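Local atomic coordinates of VP5 (Halorubrum pleomorphic virus 6, PDB entry 6QGL), a protein that is the envelope protein of a pleomorphic virus and probably fuses the viral membrane with that of its haloarchaeal host. Residues P37-S51 against T136-I148. Sequence-based numbering, arbitrary orientation.
Sequences PAEGLTPDVLRNQLS and TVIAHADVGLSYI
Helix 43-51, whose residues Leu46 and Leu50 bear on Thr136, Val137 and His140, runs antiparallel to helix 136-140, the short axes 11.9 Å apart at 178°, while the chain after Ala141 bends back along the first helix. Leu46 holds its CG anti to the backbone N (chi1 179°), which sends CD2 over one face of the His140 imidazole, 3.8 Å from the ring centroid in a CH-pi contact and also against Val143 CG2, and puts CD1 against Thr136 CG2, 3.7 Å away. His140 NE2 makes a weak 3.0 Å bond with Ala38 O, which lies at the ring edge, and ND1 makes another with Thr136 O; together these may limit the rotation of the ring. Farther along, the aliphatic part of Arg47 lies on the Tyr147 ring, CG 3.7 Å above its centre, and Tyr147 OH donates a weak 2.7 Å bond to Arg47 O; the guanidinium instead salt-bridges Asp44 through NH2. Leu50 CD1 touches Val137 CG2 at 3.6 Å, with Met133 of helix 97-140 extending this apolar patch. The example illustrates antiparallel helix pairing, the start of helix 43-66 against the end of helix 97-140, across a largely helical intervening chain.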
loop_
_atom_site.group_PDB
_atom_site.type_symbol
_atom_site.label_atom_id
_atom_site.label_comp_id
_atom_site.label_asym_id
_atom_site.label_seq_id
_atom_site.Cartn_x
_atom_site.Cartn_y
_atom_site.Cartn_z
ATOM N N PRO A 37 2.755 13.975 20.110
ATOM C CA PRO A 37 1.880 15.089 20.516
ATOM C C PRO A 37 2.474 15.962 21.625
ATOM O O PRO A 37 3.326 15.501 22.388
ATOM C CB PRO A 37 0.598 14.377 20.978
ATOM C CG PRO A 37 0.721 12.959 20.500
ATOM C CD PRO A 37 2.183 12.687 20.539
ATOM N N ALA A 38 2.018 17.230 21.708
ATOM C CA ALA A 38 2.477 18.219 22.689
ATOM C C ALA A 38 2.147 17.855 24.147
ATOM O O ALA A 38 1.250 17.056 24.399
ATOM C CB ALA A 38 1.923 19.593 22.343
ATOM N N GLU A 39 2.914 18.404 25.104
ATOM C CA GLU A 39 2.711 18.145 26.534
ATOM C C GLU A 39 1.423 18.834 26.998
ATOM O O GLU A 39 0.562 18.191 27.604
ATOM C CB GLU A 39 3.928 18.607 27.367
ATOM C CG GLU A 39 5.169 17.735 27.219
ATOM C CD GLU A 39 5.977 17.922 25.946
ATOM O OE1 GLU A 39 6.462 19.052 25.708
ATOM O OE2 GLU A 39 6.128 16.936 25.188
ATOM N N GLY A 40 1.300 20.118 26.671
ATOM C CA GLY A 40 0.132 20.923 26.991
ATOM C C GLY A 40 -0.960 20.655 25.984
ATOM O O GLY A 40 -1.058 21.352 24.968
ATOM N N LEU A 41 -1.748 19.598 26.239
ATOM C CA LEU A 41 -2.841 19.175 25.366
ATOM C C LEU A 41 -4.120 18.880 26.129
ATOM O O LEU A 41 -4.081 18.611 27.329
ATOM C CB LEU A 41 -2.434 17.939 24.543
ATOM C CG LEU A 41 -1.391 18.101 23.439
ATOM C CD1 LEU A 41 -1.201 16.805 22.722
ATOM C CD2 LEU A 41 -1.805 19.119 22.401
ATOM N N THR A 42 -5.258 18.899 25.424
ATOM C CA THR A 42 -6.548 18.610 26.032
ATOM C C THR A 42 -6.926 17.136 25.750
ATOM O O THR A 42 -6.502 16.591 24.722
ATOM C CB THR A 42 -7.602 19.674 25.660
ATOM O OG1 THR A 42 -8.817 19.371 26.311
ATOM C CG2 THR A 42 -7.902 19.772 24.210
ATOM N N PRO A 43 -7.657 16.453 26.679
ATOM C CA PRO A 43 -8.000 15.037 26.460
ATOM C C PRO A 43 -8.644 14.758 25.113
ATOM O O PRO A 43 -8.283 13.768 24.486
ATOM C CB PRO A 43 -8.971 14.719 27.602
ATOM C CG PRO A 43 -8.663 15.677 28.642
ATOM C CD PRO A 43 -8.182 16.919 27.979
ATOM N N ASP A 44 -9.568 15.632 24.665
ATOM C CA ASP A 44 -10.235 15.483 23.374
ATOM C C ASP A 44 -9.244 15.602 22.222
ATOM O O ASP A 44 -9.309 14.795 21.292
ATOM C CB ASP A 44 -11.373 16.502 23.216
ATOM C CG ASP A 44 -12.600 16.249 24.077
ATOM O OD1 ASP A 44 -12.687 15.166 24.688
ATOM O OD2 ASP A 44 -13.475 17.133 24.132
ATOM N N VAL A 45 -8.311 16.582 22.299
ATOM C CA VAL A 45 -7.294 16.801 21.261
ATOM C C VAL A 45 -6.309 15.630 21.209
ATOM O O VAL A 45 -5.987 15.171 20.108
ATOM C CB VAL A 45 -6.616 18.191 21.356
ATOM C CG1 VAL A 45 -5.268 18.233 20.635
ATOM C CG2 VAL A 45 -7.547 19.259 20.788
ATOM N N LEU A 46 -5.884 15.109 22.380
ATOM C CA LEU A 46 -4.973 13.961 22.430
ATOM C C LEU A 46 -5.624 12.723 21.813
ATOM O O LEU A 46 -4.981 12.055 21.005
ATOM C CB LEU A 46 -4.449 13.672 23.857
ATOM C CG LEU A 46 -3.496 12.457 24.008
ATOM C CD1 LEU A 46 -2.214 12.621 23.192
ATOM C CD2 LEU A 46 -3.152 12.190 25.447
ATOM N N ARG A 47 -6.907 12.459 22.145
ATOM C CA ARG A 47 -7.672 11.331 21.602
ATOM C C ARG A 47 -7.810 11.416 20.082
ATOM O O ARG A 47 -7.654 10.396 19.408
ATOM C CB ARG A 47 -9.047 11.207 22.273
ATOM C CG ARG A 47 -8.991 10.569 23.655
ATOM C CD ARG A 47 -10.369 10.185 24.162
ATOM N NE ARG A 47 -11.167 11.348 24.547
ATOM C CZ ARG A 47 -11.196 11.864 25.771
ATOM N NH1 ARG A 47 -10.472 11.328 26.744
ATOM N NH2 ARG A 47 -11.954 12.918 26.033
ATOM N N ASN A 48 -8.046 12.630 19.541
ATOM C CA ASN A 48 -8.156 12.845 18.096
ATOM C C ASN A 48 -6.816 12.628 17.403
ATOM O O ASN A 48 -6.781 11.966 16.367
ATOM C CB ASN A 48 -8.721 14.232 17.771
ATOM C CG ASN A 48 -10.193 14.386 18.069
ATOM O OD1 ASN A 48 -10.995 13.455 17.911
ATOM N ND2 ASN A 48 -10.586 15.579 18.493
ATOM N N GLN A 49 -5.719 13.146 17.997
ATOM C CA GLN A 49 -4.361 13.000 17.469
ATOM C C GLN A 49 -3.887 11.549 17.495
ATOM O O GLN A 49 -3.226 11.121 16.546
ATOM C CB GLN A 49 -3.372 13.934 18.178
ATOM C CG GLN A 49 -3.578 15.405 17.802
ATOM C CD GLN A 49 -2.562 16.375 18.361
ATOM O OE1 GLN A 49 -1.585 16.010 19.027
ATOM N NE2 GLN A 49 -2.768 17.653 18.078
ATOM N N LEU A 50 -4.254 10.780 18.547
ATOM C CA LEU A 50 -3.892 9.360 18.647
ATOM C C LEU A 50 -4.655 8.534 17.617
ATOM O O LEU A 50 -4.062 7.661 16.983
ATOM C CB LEU A 50 -4.134 8.786 20.050
ATOM C CG LEU A 50 -3.305 9.345 21.201
ATOM C CD1 LEU A 50 -3.893 8.921 22.511
ATOM C CD2 LEU A 50 -1.845 8.936 21.105
ATOM N N SER A 51 -5.966 8.823 17.440
ATOM C CA SER A 51 -6.833 8.154 16.467
ATOM C C SER A 51 -6.308 8.387 15.051
ATOM O O SER A 51 -6.235 7.434 14.273
ATOM C CB SER A 51 -8.271 8.651 16.594
ATOM O OG SER A 51 -9.113 8.062 15.616
ATOM N N THR A 136 2.739 8.379 26.167
ATOM C CA THR A 136 2.100 9.700 26.120
ATOM C C THR A 136 0.836 9.695 26.987
ATOM O O THR A 136 0.703 10.562 27.846
ATOM C CB THR A 136 1.867 10.138 24.662
ATOM O OG1 THR A 136 3.133 10.351 24.042
ATOM C CG2 THR A 136 1.051 11.412 24.548
ATOM N N VAL A 137 -0.059 8.698 26.793
ATOM C CA VAL A 137 -1.303 8.516 27.556
ATOM C C VAL A 137 -0.997 8.405 29.058
ATOM O O VAL A 137 -1.673 9.049 29.863
ATOM C CB VAL A 137 -2.140 7.322 27.007
ATOM C CG1 VAL A 137 -3.301 6.955 27.928
ATOM C CG2 VAL A 137 -2.651 7.619 25.606
ATOM N N ILE A 138 0.053 7.637 29.417
ATOM C CA ILE A 138 0.522 7.454 30.794
ATOM C C ILE A 138 0.955 8.806 31.397
ATOM O O ILE A 138 0.632 9.089 32.552
ATOM C CB ILE A 138 1.641 6.368 30.859
ATOM C CG1 ILE A 138 1.057 4.954 30.644
ATOM C CG2 ILE A 138 2.441 6.425 32.175
ATOM C CD1 ILE A 138 2.056 3.916 30.256
ATOM N N ALA A 139 1.637 9.648 30.598
ATOM C CA ALA A 139 2.135 10.965 31.006
ATOM C C ALA A 139 1.071 12.049 31.100
ATOM O O ALA A 139 1.191 12.928 31.960
ATOM C CB ALA A 139 3.241 11.421 30.071
ATOM N N HIS A 140 0.106 12.071 30.162
ATOM C CA HIS A 140 -0.943 13.091 30.164
ATOM C C HIS A 140 -1.860 12.901 31.355
ATOM O O HIS A 140 -2.170 13.879 32.041
ATOM C CB HIS A 140 -1.707 13.102 28.837
ATOM C CG HIS A 140 -1.047 13.924 27.773
ATOM N ND1 HIS A 140 0.245 13.656 27.347
ATOM C CD2 HIS A 140 -1.530 14.970 27.063
ATOM C CE1 HIS A 140 0.510 14.550 26.407
ATOM N NE2 HIS A 140 -0.529 15.358 26.197
ATOM N N ALA A 141 -2.236 11.632 31.632
ATOM C CA ALA A 141 -3.065 11.195 32.759
ATOM C C ALA A 141 -4.531 11.651 32.685
ATOM O O ALA A 141 -5.312 11.391 33.608
ATOM C CB ALA A 141 -2.428 11.608 34.073
ATOM N N ASP A 142 -4.906 12.282 31.566
ATOM C CA ASP A 142 -6.263 12.752 31.285
ATOM C C ASP A 142 -6.977 11.790 30.311
ATOM O O ASP A 142 -8.173 11.944 30.053
ATOM C CB ASP A 142 -6.223 14.192 30.735
ATOM C CG ASP A 142 -5.421 14.403 29.459
ATOM O OD1 ASP A 142 -4.822 13.427 28.959
ATOM O OD2 ASP A 142 -5.390 15.545 28.963
ATOM N N VAL A 143 -6.227 10.805 29.766
ATOM C CA VAL A 143 -6.722 9.785 28.828
ATOM C C VAL A 143 -6.398 8.404 29.408
ATOM O O VAL A 143 -5.297 8.197 29.919
ATOM C CB VAL A 143 -6.133 9.976 27.396
ATOM C CG1 VAL A 143 -6.671 8.935 26.419
ATOM C CG2 VAL A 143 -6.408 11.378 26.867
ATOM N N GLY A 144 -7.362 7.492 29.350
ATOM C CA GLY A 144 -7.176 6.136 29.848
ATOM C C GLY A 144 -6.443 5.254 28.859
ATOM O O GLY A 144 -6.512 5.486 27.646
ATOM N N LEU A 145 -5.746 4.226 29.377
ATOM C CA LEU A 145 -5.016 3.247 28.571
ATOM C C LEU A 145 -5.963 2.443 27.693
ATOM O O LEU A 145 -5.564 2.008 26.612
ATOM C CB LEU A 145 -4.197 2.299 29.453
ATOM C CG LEU A 145 -2.913 2.854 30.054
ATOM C CD1 LEU A 145 -2.417 1.960 31.147
ATOM C CD2 LEU A 145 -1.827 3.009 29.008
ATOM N N SER A 146 -7.228 2.279 28.139
ATOM C CA SER A 146 -8.291 1.584 27.409
ATOM C C SER A 146 -8.557 2.238 26.047
ATOM O O SER A 146 -9.121 1.593 25.162
ATOM C CB SER A 146 -9.573 1.554 28.235
ATOM O OG SER A 146 -10.065 2.861 28.480
ATOM N N TYR A 147 -8.143 3.507 25.876
ATOM C CA TYR A 147 -8.317 4.215 24.616
ATOM C C TYR A 147 -7.290 3.788 23.558
ATOM O O TYR A 147 -7.659 3.620 22.392
ATOM C CB TYR A 147 -8.293 5.748 24.809
ATOM C CG TYR A 147 -8.582 6.488 23.520
ATOM C CD1 TYR A 147 -9.890 6.691 23.088
ATOM C CD2 TYR A 147 -7.547 6.898 22.680
ATOM C CE1 TYR A 147 -10.162 7.307 21.868
ATOM C CE2 TYR A 147 -7.808 7.509 21.456
ATOM C CZ TYR A 147 -9.118 7.722 21.059
ATOM O OH TYR A 147 -9.385 8.345 19.868
ATOM N N ILE A 148 -6.007 3.660 23.955
ATOM C CA ILE A 148 -4.882 3.367 23.062
ATOM C C ILE A 148 -4.481 1.869 23.021
ATOM O O ILE A 148 -3.970 1.413 21.996
ATOM C CB ILE A 148 -3.685 4.309 23.414
ATOM C CG1 ILE A 148 -2.632 4.374 22.279
ATOM C CG2 ILE A 148 -3.041 3.988 24.772
ATOM C CD1 ILE A 148 -3.112 5.001 20.960
#